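Local coordinates for 4-oxalocrotonase tautomerase isozyme (Methylibium petroleiphilum, PDB 4FDX), which belongs to the tautomerase enzyme family of the MIF clan, its small beta-alpha-beta subunits assembling into a hexamer, at residues 18-23 / 40-45. Numbering follows the deposited sequence.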
ATOM      1  N   ASN B  18     -19.776  -9.082   5.279  1.00 16.24           N
ATOM      2  CA  ASN B  18     -19.703 -10.482   4.773  1.00 16.23           C
ATOM      3  C   ASN B  18     -18.367 -10.753   4.094  1.00 16.18           C
ATOM      4  O   ASN B  18     -17.810 -11.811   4.336  1.00 16.47           O
ATOM      5  CB  ASN B  18     -20.850 -10.787   3.788  1.00 18.38           C
ATOM      6  CG  ASN B  18     -22.225 -10.727   4.484  1.00 20.25           C
ATOM      7  OD1 ASN B  18     -22.346 -10.978   5.685  1.00 24.51           O
ATOM      8  ND2 ASN B  18     -23.310 -10.448   3.666  1.00 22.55           N
ATOM      9  N   ALA B  19     -17.867  -9.788   3.301  1.00 15.08           N
ATOM     10  CA  ALA B  19     -16.526  -9.992   2.699  1.00 13.92           C
ATOM     11  C   ALA B  19     -15.436 -10.177   3.746  1.00 13.51           C
ATOM     12  O   ALA B  19     -14.579 -11.023   3.573  1.00 14.55           O
ATOM     13  CB  ALA B  19     -16.237  -8.790   1.760  1.00 13.92           C
ATOM     14  N   VAL B  20     -15.423  -9.350   4.758  1.00 14.56           N
ATOM     15  CA  VAL B  20     -14.405  -9.420   5.805  1.00 14.48           C
ATOM     16  C   VAL B  20     -14.487 -10.812   6.508  1.00 13.89           C
ATOM     17  O   VAL B  20     -13.461 -11.465   6.751  1.00 15.80           O
ATOM     18  CB  VAL B  20     -14.720  -8.248   6.827  1.00 19.15           C
ATOM     19  CG1 VAL B  20     -14.218  -8.553   8.250  1.00 21.06           C
ATOM     20  CG2 VAL B  20     -14.194  -6.932   6.172  1.00 22.33           C
ATOM     21  N   ALA B  21     -15.666 -11.296   6.831  1.00 13.90           N
ATOM     22  CA  ALA B  21     -15.743 -12.637   7.405  1.00 14.24           C
ATOM     23  C   ALA B  21     -15.319 -13.756   6.476  1.00 14.42           C
ATOM     24  O   ALA B  21     -14.581 -14.630   6.915  1.00 14.44           O
ATOM     25  CB  ALA B  21     -17.213 -12.862   7.863  1.00 14.70           C
ATOM     26  N   ALA B  22     -15.719 -13.680   5.199  1.00 14.33           N
ATOM     27  CA  ALA B  22     -15.423 -14.710   4.248  1.00 13.45           C
ATOM     28  C   ALA B  22     -13.948 -14.720   3.901  1.00 13.37           C
ATOM     29  O   ALA B  22     -13.318 -15.778   3.854  1.00 14.45           O
ATOM     30  CB  ALA B  22     -16.317 -14.500   3.026  1.00 14.10           C
ATOM     31  N   ILE B  23     -13.378 -13.526   3.723  1.00 12.58           N
ATOM     32  CA  ILE B  23     -11.913 -13.471   3.431  1.00 13.39           C
ATOM     33  C   ILE B  23     -11.124 -14.012   4.607  1.00 13.49           C
ATOM     34  O   ILE B  23     -10.149 -14.762   4.449  1.00 13.62           O
ATOM     35  CB  ILE B  23     -11.454 -12.021   3.026  1.00 11.52           C
ATOM     36  CG1 ILE B  23     -12.080 -11.667   1.673  1.00 14.24           C
ATOM     37  CG2 ILE B  23      -9.911 -11.913   2.973  1.00 14.23           C
ATOM     38  CD1 ILE B  23     -12.000 -10.162   1.323  1.00 15.04           C
ATOM     39  N   ILE B  40      -7.868  -7.173   8.123  1.00 13.72           N
ATOM     40  CA  ILE B  40      -8.201  -6.659   6.815  1.00 11.44           C
ATOM     41  C   ILE B  40      -8.433  -5.159   6.947  1.00 11.96           C
ATOM     42  O   ILE B  40      -9.148  -4.660   7.914  1.00 13.19           O
ATOM     43  CB  ILE B  40      -9.536  -7.329   6.322  1.00 11.96           C
ATOM     44  CG1 ILE B  40      -9.316  -8.865   6.299  1.00 14.65           C
ATOM     45  CG2 ILE B  40      -9.816  -6.775   4.910  1.00 13.29           C
ATOM     46  CD1 ILE B  40     -10.480  -9.683   5.851  1.00 14.97           C
ATOM     47  N   LEU B  41      -7.900  -4.426   5.965  1.00 11.69           N
ATOM     48  CA  LEU B  41      -8.073  -2.960   5.902  1.00 13.53           C
ATOM     49  C   LEU B  41      -8.822  -2.751   4.579  1.00 14.04           C
ATOM     50  O   LEU B  41      -8.354  -3.265   3.556  1.00 16.18           O
ATOM     51  CB  LEU B  41      -6.690  -2.238   5.788  1.00 13.72           C
ATOM     52  CG  LEU B  41      -5.875  -2.301   7.059  1.00 16.81           C
ATOM     53  CD1 LEU B  41      -5.535  -3.681   7.643  1.00 18.93           C
ATOM     54  CD2 LEU B  41      -4.631  -1.512   6.764  1.00 19.63           C
ATOM     55  N   ILE B  42      -9.902  -1.996   4.598  1.00 12.85           N
ATOM     56  CA  ILE B  42     -10.676  -1.720   3.364  1.00 12.68           C
ATOM     57  C   ILE B  42     -10.441  -0.303   2.979  1.00 14.54           C
ATOM     58  O   ILE B  42     -10.585   0.675   3.790  1.00 16.15           O
ATOM     59  CB  ILE B  42     -12.170  -1.926   3.605  1.00 13.79           C
ATOM     60  CG1 ILE B  42     -12.471  -3.404   3.809  1.00 16.24           C
ATOM     61  CG2 ILE B  42     -12.933  -1.434   2.404  1.00 15.26           C
ATOM     62  CD1 ILE B  42     -13.945  -3.620   4.270  1.00 21.94           C
ATOM     63  N   ASN B  43     -10.055  -0.118   1.726  1.00 13.84           N
ATOM     64  CA  ASN B  43      -9.842   1.223   1.153  1.00 14.83           C
ATOM     65  C   ASN B  43     -10.858   1.371   0.077  1.00 14.93           C
ATOM     66  O   ASN B  43     -10.840   0.647  -0.874  1.00 16.82           O
ATOM     67  CB  ASN B  43      -8.419   1.356   0.624  1.00 18.81           C
ATOM     68  CG  ASN B  43      -8.205   2.712  -0.035  1.00 25.36           C
ATOM     69  OD1 ASN B  43      -8.481   3.796   0.565  1.00 29.17           O
ATOM     70  ND2 ASN B  43      -7.783   2.670  -1.328  1.00 32.47           N
ATOM     71  N   GLU B  44     -11.755   2.357   0.231  1.00 16.69           N
ATOM     72  CA  GLU B  44     -12.750   2.647  -0.830  1.00 18.10           C
ATOM     73  C   GLU B  44     -12.284   3.670  -1.766  1.00 17.54           C
ATOM     74  O   GLU B  44     -11.682   4.686  -1.370  1.00 21.75           O
ATOM     75  CB  GLU B  44     -14.052   3.189  -0.230  1.00 21.88           C
ATOM     76  CG  GLU B  44     -14.810   2.214   0.597  1.00 21.87           C
ATOM     77  CD  GLU B  44     -16.192   2.792   0.912  1.00 24.56           C
ATOM     78  OE1 GLU B  44     -16.174   3.911   1.550  1.00 27.53           O
ATOM     79  OE2 GLU B  44     -17.145   2.106   0.480  1.00 26.88           O
ATOM     80  N   LEU B  45     -12.467   3.397  -3.034  1.00 16.80           N
ATOM     81  CA  LEU B  45     -12.045   4.289  -4.073  1.00 18.58           C
ATOM     82  C   LEU B  45     -13.227   5.000  -4.709  1.00 19.08           C
ATOM     83  O   LEU B  45     -14.166   4.405  -5.157  1.00 18.81           O
ATOM     84  CB  LEU B  45     -11.404   3.494  -5.203  1.00 20.59           C
ATOM     85  CG  LEU B  45     -10.120   2.732  -4.836  1.00 22.87           C
ATOM     86  CD1 LEU B  45      -9.870   1.631  -5.869  1.00 26.83           C
ATOM     87  CD2 LEU B  45      -8.974   3.659  -4.653  1.00 27.98           C
TER
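Ile40 sets its CD1 against the helix, beside the backbone O of Val20 and CG2 of Ile23. CG1 stands beside the backbone N (chi1 -58°), opposite the carbonyl carbon, and the chain runs on fully extended (chi2 180°), which carries the terminal methyl across to the helix surface. There CD1 packs 3.7 Å from CG2 of Ile23 and 3.6 Å from O of Val20, an oxygen already hydrogen-bonded by the hydroxyl of Thr24. A long, branched side chain suits this place, since the axes of the two segments come no closer than 10.0 Å. Leu41 faces away from the helix, as strand alternation requires, and its apolar side chain suits a buried face packed on Phe50 of a second subunit. Ile42 returns to the helix side, its longer branch reaching the compact Val20 through single methyls, CD1 to CG2 at 3.8 Å; it also touches Met5 of the neighbouring strand. Beyond it, Asn43 binds Asn6 through ND2, while Glu44 forms a salt bridge with Lys16. Helix and strand run roughly antiparallel, at 144°. This buried apolar seam is characteristic of the beta-alpha-beta unit of the tautomerase fold, whose helix 13-31 links parallel strands 2-8 and 39-45 and packs against their sheet.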